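Local structure of galactokinase (Bifidobacterium longum subsp. infantis ATCC 15697 = JCM 1222 = DSM 20088, 6TEQ) at residues A152-V156 and Y157-Y161; G167-T170 and L171-A175; Q192-S195 and M196-E200. The protein probably phosphorylates galactose with ATP, as other galactokinases of the GHMP kinase family do, and holds 2-deoxy-2-fluoro-galactose in its sugar pocket. One frame throughout, in Å; residues are numbered along the deposited sequence.

Interaction 1 of 3, residues A152-V156 and Y157-Y161; sequences ALDDV and YGLGY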
ATOM      1  N   ALA A 152       1.011  15.645  -8.992  1.00 12.84           N
ATOM      2  CA  ALA A 152       1.748  16.518  -9.933  1.00 14.66           C
ATOM      3  C   ALA A 152       0.747  17.063 -10.972  1.00 13.86           C
ATOM      4  O   ALA A 152       0.784  18.278 -11.250  1.00 15.69           O
ATOM      5  CB  ALA A 152       2.878  15.767 -10.588  1.00 15.51           C
ATOM      6  N   LEU A 153      -0.119  16.231 -11.549  1.00 11.89           N
ATOM      7  CA  LEU A 153      -1.064  16.679 -12.567  1.00 13.04           C
ATOM      8  C   LEU A 153      -2.049  17.678 -11.968  1.00 13.30           C
ATOM      9  O   LEU A 153      -2.388  18.645 -12.646  1.00 16.34           O
ATOM     10  CB  LEU A 153      -1.789  15.480 -13.185  1.00 14.46           C
ATOM     11  CG  LEU A 153      -0.916  14.634 -14.095  1.00 15.58           C
ATOM     12  CD1 LEU A 153      -1.614  13.313 -14.457  1.00 16.36           C
ATOM     13  CD2 LEU A 153      -0.500  15.403 -15.368  1.00 15.61           C
ATOM     14  N   ASP A 154      -2.552  17.405 -10.780  1.00 14.48           N
ATOM     15  CA  ASP A 154      -3.490  18.318 -10.101  1.00 14.67           C
ATOM     16  C   ASP A 154      -2.836  19.690  -9.987  1.00 16.83           C
ATOM     17  O   ASP A 154      -3.515  20.699 -10.175  1.00 17.95           O
ATOM     18  CB  ASP A 154      -3.910  17.751  -8.758  1.00 14.78           C
ATOM     19  CG  ASP A 154      -4.701  18.727  -7.906  1.00 12.51           C
ATOM     20  OD1 ASP A 154      -5.936  18.757  -8.141  1.00 17.80           O
ATOM     21  OD2 ASP A 154      -4.059  19.533  -7.172  1.00 15.50           O
ATOM     22  N   ASP A 155      -1.589  19.714  -9.580  1.00 14.95           N
ATOM     23  CA  ASP A 155      -0.847  20.967  -9.391  1.00 14.78           C
ATOM     24  C   ASP A 155      -0.690  21.672 -10.725  1.00 14.48           C
ATOM     25  O   ASP A 155      -1.127  22.867 -10.782  1.00 17.56           O
ATOM     26  CB  ASP A 155       0.460  20.644  -8.673  1.00 16.56           C
ATOM     27  CG  ASP A 155       1.232  21.829  -8.159  1.00 19.57           C
ATOM     28  OD1 ASP A 155       1.119  22.874  -8.796  1.00 26.73           O
ATOM     29  OD2 ASP A 155       2.042  21.659  -7.263  1.00 21.13           O
ATOM     30  N   VAL A 156      -0.094  21.035 -11.726  1.00 14.42           N
ATOM     31  CA  VAL A 156       0.316  21.811 -12.949  1.00 16.01           C
ATOM     32  C   VAL A 156      -0.940  22.257 -13.662  1.00 16.80           C
ATOM     33  O   VAL A 156      -0.843  23.271 -14.378  1.00 21.39           O
ATOM     34  CB  VAL A 156       1.326  21.109 -13.852  1.00 15.54           C
ATOM     35  CG1 VAL A 156       2.593  20.792 -13.048  1.00 15.07           C
ATOM     36  CG2 VAL A 156       0.710  19.855 -14.472  1.00 16.53           C
ATOM     37  N   TYR A 157      -1.998  21.449 -13.604  1.00 15.23           N
ATOM     38  CA  TYR A 157      -3.253  21.813 -14.303  1.00 15.73           C
ATOM     39  C   TYR A 157      -4.193  22.616 -13.379  1.00 16.72           C
ATOM     40  O   TYR A 157      -5.255  23.011 -13.852  1.00 20.69           O
ATOM     41  CB  TYR A 157      -3.869  20.577 -14.944  1.00 15.04           C
ATOM     42  CG  TYR A 157      -3.129  20.092 -16.156  1.00 15.90           C
ATOM     43  CD1 TYR A 157      -2.945  20.955 -17.228  1.00 20.51           C
ATOM     44  CD2 TYR A 157      -2.476  18.861 -16.189  1.00 19.34           C
ATOM     45  CE1 TYR A 157      -2.187  20.608 -18.343  1.00 20.95           C
ATOM     46  CE2 TYR A 157      -1.831  18.445 -17.356  1.00 16.57           C
ATOM     47  CZ  TYR A 157      -1.677  19.324 -18.427  1.00 19.25           C
ATOM     48  OH  TYR A 157      -1.041  18.919 -19.561  1.00 19.93           O
ATOM     49  N   GLY A 158      -3.792  22.947 -12.132  1.00 19.32           N
ATOM     50  CA  GLY A 158      -4.567  23.821 -11.232  1.00 18.81           C
ATOM     51  C   GLY A 158      -5.953  23.286 -10.949  1.00 17.78           C
ATOM     52  O   GLY A 158      -6.958  24.043 -10.988  1.00 22.97           O
ATOM     53  N   LEU A 159      -6.082  21.995 -10.695  1.00 17.40           N
ATOM     54  CA  LEU A 159      -7.440  21.391 -10.580  1.00 17.36           C
ATOM     55  C   LEU A 159      -7.991  21.717  -9.203  1.00 16.37           C
ATOM     56  O   LEU A 159      -9.236  21.693  -9.101  1.00 20.16           O
ATOM     57  CB  LEU A 159      -7.443  19.898 -10.807  1.00 18.10           C
ATOM     58  CG  LEU A 159      -6.846  19.380 -12.119  1.00 18.09           C
ATOM     59  CD1 LEU A 159      -7.019  17.865 -12.196  1.00 20.62           C
ATOM     60  CD2 LEU A 159      -7.480  20.082 -13.285  1.00 22.62           C
ATOM     61  N   GLY A 160      -7.122  21.915  -8.189  1.00 17.69           N
ATOM     62  CA  GLY A 160      -7.578  22.426  -6.885  1.00 18.22           C
ATOM     63  C   GLY A 160      -7.903  21.317  -5.913  1.00 18.08           C
ATOM     64  O   GLY A 160      -8.488  21.629  -4.826  1.00 20.60           O
ATOM     65  N   TYR A 161      -7.410  20.104  -6.163  1.00 17.84           N
ATOM     66  CA  TYR A 161      -7.720  18.950  -5.253  1.00 15.43           C
ATOM     67  C   TYR A 161      -6.543  18.587  -4.339  1.00 15.73           C
ATOM     68  O   TYR A 161      -6.774  17.978  -3.272  1.00 17.57           O
ATOM     69  CB  TYR A 161      -8.242  17.758  -6.037  1.00 15.80           C
ATOM     70  CG  TYR A 161      -9.583  18.024  -6.660  1.00 17.59           C
ATOM     71  CD1 TYR A 161     -10.763  17.695  -5.998  1.00 16.38           C
ATOM     72  CD2 TYR A 161      -9.660  18.534  -7.953  1.00 24.19           C
ATOM     73  CE1 TYR A 161     -11.994  17.995  -6.540  1.00 19.66           C
ATOM     74  CE2 TYR A 161     -10.898  18.806  -8.514  1.00 26.15           C
ATOM     75  CZ  TYR A 161     -12.058  18.562  -7.794  1.00 23.04           C
ATOM     76  OH  TYR A 161     -13.282  18.830  -8.357  1.00 28.29           O
TER
HETATM   77  O   HOH W   1      -4.463  22.173  -7.576  1.00 18.94           O
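Asp-154 and Tyr-161 make the tight end of this turn, where OD1 of Asp-154 takes the backbone N-H of Tyr-161 at 2.8 Å. The amide comes in on the syn side of the carboxylate, 21° out of its plane. With CG of Asp-154 anti to the backbone N (chi1 171°), the carboxylate stands out from the flank of the last turn, where the returning loop meets it. There its OD1 sits at the edge of the Tyr-161 ring and 3.3 Å from CB of Leu-159.

A second packed patch surrounds Tyr-157. Val-156 CG2 lies over one face of the Tyr-157 ring, toward its rim and 4.2 Å from its centroid, a CH-pi contact, while CD2 of Leu-153 runs alongside at 3.9 Å from CE2 of Tyr-157. The hydroxyl of that tyrosine reaches Gly-124 O.

The loose, solvent side is at the exposed Gly-158 and Gly-160. OD2 of Asp-154 receives a bond from a water at 2.7 Å, and that water in turn accepts the N-H of Gly-160; OD2 also has a weak bond from Gly-162 N.

The backbone closes the helix. Leu-159 N bonds to Asp-154 O at 2.9 Å, and Gly-158 N to Asp-155 O at 3.0 Å. With the positive phi of Gly-158 (59°), these two bonds define a Schellman motif, with Gly-158 at the C' position, ending helix 141-156.

Interaction 2 of 3, residues G167-T170 and L171-A175; sequences GRVT and LINAA
The Asn-173 amide has one face turned to Val-169: the Val-169 carbonyl oxygen sits almost straight above CG of Asn-173 at 3.3 Å, and CG1 of Val-169 lies on the same side, 4.0 Å from ND2 of Asn-173. This is the i to i+4 arrangement of a regular alpha-helix, here helix 165-183, with both side chains pointing the same way. The carbonyl is not bonded to the amide above which it lies; it accepts the backbone N-H of Asn-173 instead, at 2.9 Å. The other flat group, the Arg-168 guanidinium, extends away from this turn and uses its N-H groups on backbone oxygens: NE on Gly-162, NH1 on Ala-412 and Met-196.

On other faces of the helix, Leu-171 is buried against Ala-150 and Asp-154 of helix 141-156, while Ile-172 packs on Asn-193, Met-196 and Arg-197 of helix 190-197. The side chain of Ile-172 is about 10 Å from the bound fluorogalactose and about 6 Å from Gly-189, a galactose-binding residue. Its CG1, beside the backbone N (chi1 -70°), folds back to 3.3 Å from Arg-168 O. That same oxygen is gripped by Ile-172 N at 2.8 Å, the hydrogen bond nearly straight at 175°.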
ATOM      1  N   GLY A 167     -10.008  16.906  -0.777  1.00 14.12           N
ATOM      2  CA  GLY A 167      -9.708  17.075  -2.205  1.00 13.30           C
ATOM      3  C   GLY A 167      -8.858  15.900  -2.703  1.00 14.72           C
ATOM      4  O   GLY A 167      -9.080  15.373  -3.790  1.00 14.20           O
ATOM      5  N   ARG A 168      -7.905  15.482  -1.883  1.00 14.61           N
ATOM      6  CA  ARG A 168      -7.001  14.424  -2.352  1.00 15.47           C
ATOM      7  C   ARG A 168      -7.769  13.129  -2.635  1.00 12.58           C
ATOM      8  O   ARG A 168      -7.276  12.322  -3.432  1.00 13.43           O
ATOM      9  CB  ARG A 168      -5.841  14.200  -1.388  1.00 12.44           C
ATOM     10  CG  ARG A 168      -4.815  15.283  -1.511  1.00 13.76           C
ATOM     11  CD  ARG A 168      -3.653  14.944  -0.609  1.00 13.53           C
ATOM     12  NE  ARG A 168      -2.599  15.899  -0.780  1.00 14.65           N
ATOM     13  CZ  ARG A 168      -1.348  15.705  -0.462  1.00 12.71           C
ATOM     14  NH1 ARG A 168      -0.975  14.634   0.215  1.00 15.26           N
ATOM     15  NH2 ARG A 168      -0.484  16.667  -0.654  1.00 14.49           N
ATOM     16  N   VAL A 169      -8.976  12.927  -2.068  1.00 13.70           N
ATOM     17  CA  VAL A 169      -9.742  11.710  -2.394  1.00 13.66           C
ATOM     18  C   VAL A 169     -10.068  11.652  -3.900  1.00 14.05           C
ATOM     19  O   VAL A 169     -10.126  10.564  -4.484  1.00 13.32           O
ATOM     20  CB  VAL A 169     -10.969  11.615  -1.462  1.00 16.29           C
ATOM     21  CG1 VAL A 169     -11.906  10.522  -1.945  1.00 15.98           C
ATOM     22  CG2 VAL A 169     -10.489  11.411  -0.015  1.00 17.44           C
ATOM     23  N   THR A 170     -10.330  12.791  -4.525  1.00 15.23           N
ATOM     24  CA  THR A 170     -10.536  12.803  -5.988  1.00 15.89           C
ATOM     25  C   THR A 170      -9.303  12.227  -6.700  1.00 13.19           C
ATOM     26  O   THR A 170      -9.426  11.441  -7.640  1.00 16.43           O
ATOM     27  CB  THR A 170     -10.886  14.217  -6.427  1.00 15.70           C
ATOM     28  OG1 THR A 170     -12.199  14.504  -5.878  1.00 18.69           O
ATOM     29  CG2 THR A 170     -10.907  14.349  -7.933  1.00 18.07           C
ATOM     30  N   LEU A 171      -8.118  12.629  -6.267  1.00 13.25           N
ATOM     31  CA  LEU A 171      -6.836  12.198  -6.881  1.00 12.85           C
ATOM     32  C   LEU A 171      -6.550  10.738  -6.555  1.00 10.91           C
ATOM     33  O   LEU A 171      -6.152  10.016  -7.442  1.00 12.60           O
ATOM     34  CB  LEU A 171      -5.737  13.089  -6.362  1.00 14.11           C
ATOM     35  CG  LEU A 171      -5.926  14.571  -6.649  1.00 13.82           C
ATOM     36  CD1 LEU A 171      -4.794  15.371  -6.151  1.00 15.00           C
ATOM     37  CD2 LEU A 171      -6.214  14.880  -8.081  1.00 16.36           C
ATOM     38  N   ILE A 172      -6.830  10.332  -5.324  1.00 12.85           N
ATOM     39  CA  ILE A 172      -6.844   8.908  -4.926  1.00 13.77           C
ATOM     40  C   ILE A 172      -7.700   8.084  -5.867  1.00 11.87           C
ATOM     41  O   ILE A 172      -7.256   6.998  -6.330  1.00 14.26           O
ATOM     42  CB  ILE A 172      -7.250   8.767  -3.470  1.00 10.96           C
ATOM     43  CG1 ILE A 172      -6.133   9.299  -2.590  1.00 13.52           C
ATOM     44  CG2 ILE A 172      -7.564   7.343  -3.148  1.00 15.70           C
ATOM     45  CD1 ILE A 172      -6.606   9.597  -1.183  1.00 15.33           C
ATOM     46  N   ASN A 173      -8.912   8.539  -6.128  1.00 13.47           N
ATOM     47  CA  ASN A 173      -9.842   7.742  -6.963  1.00 14.21           C
ATOM     48  C   ASN A 173      -9.265   7.636  -8.379  1.00 13.86           C
ATOM     49  O   ASN A 173      -9.389   6.536  -8.977  1.00 14.75           O
ATOM     50  CB  ASN A 173     -11.234   8.329  -6.930  1.00 17.24           C
ATOM     51  CG  ASN A 173     -11.926   8.041  -5.614  1.00 19.11           C
ATOM     52  OD1 ASN A 173     -11.529   7.082  -4.902  1.00 20.74           O
ATOM     53  ND2 ASN A 173     -12.989   8.804  -5.348  1.00 19.68           N
ATOM     54  N   ALA A 174      -8.623   8.679  -8.891  1.00 14.00           N
ATOM     55  CA  ALA A 174      -8.012   8.632 -10.229  1.00 13.95           C
ATOM     56  C   ALA A 174      -6.873   7.612 -10.222  1.00 14.23           C
ATOM     57  O   ALA A 174      -6.665   6.894 -11.209  1.00 14.75           O
ATOM     58  CB  ALA A 174      -7.526  10.001 -10.634  1.00 15.46           C
ATOM     59  N   ALA A 175      -6.063   7.601  -9.166  1.00 13.54           N
ATOM     60  CA  ALA A 175      -4.917   6.672  -9.042  1.00 14.30           C
ATOM     61  C   ALA A 175      -5.410   5.220  -9.019  1.00 14.06           C
ATOM     62  O   ALA A 175      -4.832   4.328  -9.689  1.00 14.68           O
ATOM     63  CB  ALA A 175      -4.139   7.014  -7.828  1.00 14.47           C
TER

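Interaction 3 of 3, residues Q192-S195 and M196-E200; sequences QNAS and MRCTE
Asn-193 and Arg-197 run side by side because both first torsions set CG beside the backbone N (chi1 -81° and -58°), and a bend at chi3 of the arginine (78°) then turns the guanidinium edge toward OD1 of Asn-193. NH1 of Arg-197 gives a hydrogen bond to OD1 of Asn-193 at 3.0 Å. The oxygen lies at the guanidinium edge, in its plane, although the two flat groups are turned 49° apart. CD of Arg-197 also rests 3.4 Å from OD1, so the arginine chain touches the acceptor through CD as well as bonding to it through NH1. The amide's rotation is fixed from its other end too, since ND2 of Asn-193 bonds to Gly-189 O, in the galactose-binding loop.

The backbone here is coming out of the helix. Met-196 N bonds to Gln-192 O at 3.1 Å, Arg-197 N has only weak bonds to the Asn-193 and Ala-194 carbonyls, and Cys-198 N closes on Ala-194 O at 3.1 Å. SG of Cys-198 lies 3.8 Å from CB of Ala-194.

Beyond the turn, Arg-197 NH2 forms a salt bridge with Asp-165, and NH1 a further bond with Asn-217. Helix 190-197 lies buried among its neighbours: Met-196 packs on Cys-147 and Leu-151 of helix 141-156, Ser-195 OG hydrogen-bonds to Pro-38 O in strand 33-42, and Cys-198 lies on Leu-204 of strand 202-207.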
ATOM      1  N   GLN A 192      -3.375   3.864  -1.783  1.00 10.81           N
ATOM      2  CA  GLN A 192      -3.477   5.210  -2.343  1.00 12.32           C
ATOM      3  C   GLN A 192      -3.964   6.161  -1.235  1.00 11.22           C
ATOM      4  O   GLN A 192      -3.435   7.324  -1.114  1.00 11.67           O
ATOM      5  CB  GLN A 192      -4.431   5.212  -3.529  1.00 13.89           C
ATOM      6  CG  GLN A 192      -3.969   4.309  -4.678  1.00 13.28           C
ATOM      7  CD  GLN A 192      -4.372   2.851  -4.548  1.00 13.05           C
ATOM      8  OE1 GLN A 192      -4.938   2.390  -3.526  1.00 14.21           O
ATOM      9  NE2 GLN A 192      -4.081   2.098  -5.597  1.00 19.36           N
ATOM     10  N   ASN A 193      -4.832   5.727  -0.361  1.00 11.88           N
ATOM     11  CA  ASN A 193      -5.224   6.511   0.818  1.00 12.21           C
ATOM     12  C   ASN A 193      -4.039   6.713   1.704  1.00 11.17           C
ATOM     13  O   ASN A 193      -3.803   7.873   2.202  1.00 13.14           O
ATOM     14  CB  ASN A 193      -6.436   5.852   1.534  1.00 11.77           C
ATOM     15  CG  ASN A 193      -7.768   6.181   0.894  1.00 14.14           C
ATOM     16  OD1 ASN A 193      -8.306   7.240   1.173  1.00 14.67           O
ATOM     17  ND2 ASN A 193      -8.260   5.352  -0.013  1.00 15.04           N
ATOM     18  N   ALA A 194      -3.231   5.680   1.955  1.00 12.37           N
ATOM     19  CA  ALA A 194      -2.011   5.831   2.789  1.00 13.07           C
ATOM     20  C   ALA A 194      -1.109   6.857   2.156  1.00 10.38           C
ATOM     21  O   ALA A 194      -0.655   7.779   2.832  1.00 11.70           O
ATOM     22  CB  ALA A 194      -1.304   4.521   2.951  1.00 12.31           C
ATOM     23  N   SER A 195      -0.827   6.717   0.876  1.00 10.71           N
ATOM     24  CA  SER A 195       0.235   7.492   0.214  1.00 11.08           C
ATOM     25  C   SER A 195      -0.153   8.973   0.231  1.00 10.45           C
ATOM     26  O   SER A 195       0.723   9.842   0.304  1.00 13.96           O
ATOM     27  CB  SER A 195       0.433   6.962  -1.215  1.00 12.08           C
ATOM     28  OG  SER A 195       1.565   7.532  -1.803  1.00 13.51           O
ATOM     29  N   MET A 196      -1.443   9.285   0.203  0.50 11.98           N
ATOM     30  CA  MET A 196      -1.875  10.692   0.037  0.50 12.55           C
ATOM     31  C   MET A 196      -2.514  11.247   1.310  0.50 12.77           C
ATOM     32  O   MET A 196      -2.773  12.472   1.322  0.50 12.06           O
ATOM     33  CB  MET A 196      -2.830  10.868  -1.143  0.50 12.85           C
ATOM     34  CG  MET A 196      -2.137  10.499  -2.413  0.50 12.95           C
ATOM     35  SD  MET A 196      -3.048  11.056  -3.853  0.50 15.74           S
ATOM     36  CE  MET A 196      -2.241  12.644  -4.092  0.50 14.95           C
ATOM     37  N   ARG A 197      -2.689  10.449   2.363  1.00 10.64           N
ATOM     38  CA  ARG A 197      -3.417  10.955   3.540  1.00 11.60           C
ATOM     39  C   ARG A 197      -2.757  10.634   4.862  1.00 12.20           C
ATOM     40  O   ARG A 197      -3.167  11.258   5.882  1.00 12.16           O
ATOM     41  CB  ARG A 197      -4.872  10.459   3.545  1.00 11.92           C
ATOM     42  CG  ARG A 197      -5.619  10.853   2.302  1.00 12.96           C
ATOM     43  CD  ARG A 197      -6.918  10.180   2.292  1.00 13.58           C
ATOM     44  NE  ARG A 197      -7.861  10.865   3.199  1.00 13.56           N
ATOM     45  CZ  ARG A 197      -9.061  10.472   3.460  1.00 12.73           C
ATOM     46  NH1 ARG A 197      -9.510   9.299   3.000  1.00 13.34           N
ATOM     47  NH2 ARG A 197      -9.831  11.260   4.203  1.00 14.69           N
ATOM     48  N   CYS A 198      -1.704   9.829   4.883  1.00 12.70           N
ATOM     49  CA  CYS A 198      -0.974   9.579   6.145  1.00 12.25           C
ATOM     50  C   CYS A 198      -0.313  10.861   6.621  1.00 12.13           C
ATOM     51  O   CYS A 198      -0.089  11.781   5.786  1.00 14.03           O
ATOM     52  CB  CYS A 198       0.017   8.454   5.992  1.00 12.55           C
ATOM     53  SG  CYS A 198      -0.727   6.809   5.946  1.00 13.00           S
ATOM     54  N   THR A 199       0.009  10.894   7.894  1.00 12.03           N
ATOM     55  CA  THR A 199       0.807  11.997   8.442  1.00 12.50           C
ATOM     56  C   THR A 199       1.987  11.446   9.254  1.00 11.96           C
ATOM     57  O   THR A 199       1.963  10.338   9.785  1.00 13.38           O
ATOM     58  CB  THR A 199      -0.072  12.944   9.253  1.00 13.92           C
ATOM     59  OG1 THR A 199      -0.603  12.241  10.393  1.00 15.50           O
ATOM     60  CG2 THR A 199      -1.209  13.536   8.452  1.00 15.47           C
ATOM     61  N   GLU A 200       2.993  12.253   9.362  1.00 13.68           N
ATOM     62  CA  GLU A 200       4.206  11.897  10.130  1.00 12.92           C
ATOM     63  C   GLU A 200       3.837  11.605  11.593  1.00 13.56           C
ATOM     64  O   GLU A 200       3.000  12.307  12.168  1.00 14.85           O
ATOM     65  CB  GLU A 200       5.231  13.009  10.068  1.00 15.69           C
ATOM     66  CG  GLU A 200       6.551  12.638  10.723  1.00 22.35           C
ATOM     67  CD  GLU A 200       6.642  12.766  12.247  1.00 27.46           C
ATOM     68  OE1 GLU A 200       5.882  13.612  12.833  0.80 37.02           O
ATOM     69  OE2 GLU A 200       7.461  12.001  12.863  0.90 38.04           O
TER

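Along the chain the three contacts come in series, each between adjoining segments, so none nests in or crosses another. Interaction 1 ends helix 141-156 and turns the chain into the loop toward helix 165-183, where interaction 2 forms. Interaction 3 follows on helix 190-197, from which the chain leads toward strand 202-207. Interaction 2 touches both of the others: Tyr-161, from the loop of interaction 1, packs on Gly-167 and Thr-170, and CG1 of Ile-172 packs against Gln-192 O of interaction 3. Interactions 1 and 3 do not touch, their nearest atoms being about 7 Å apart; helix 165-183 contacts both.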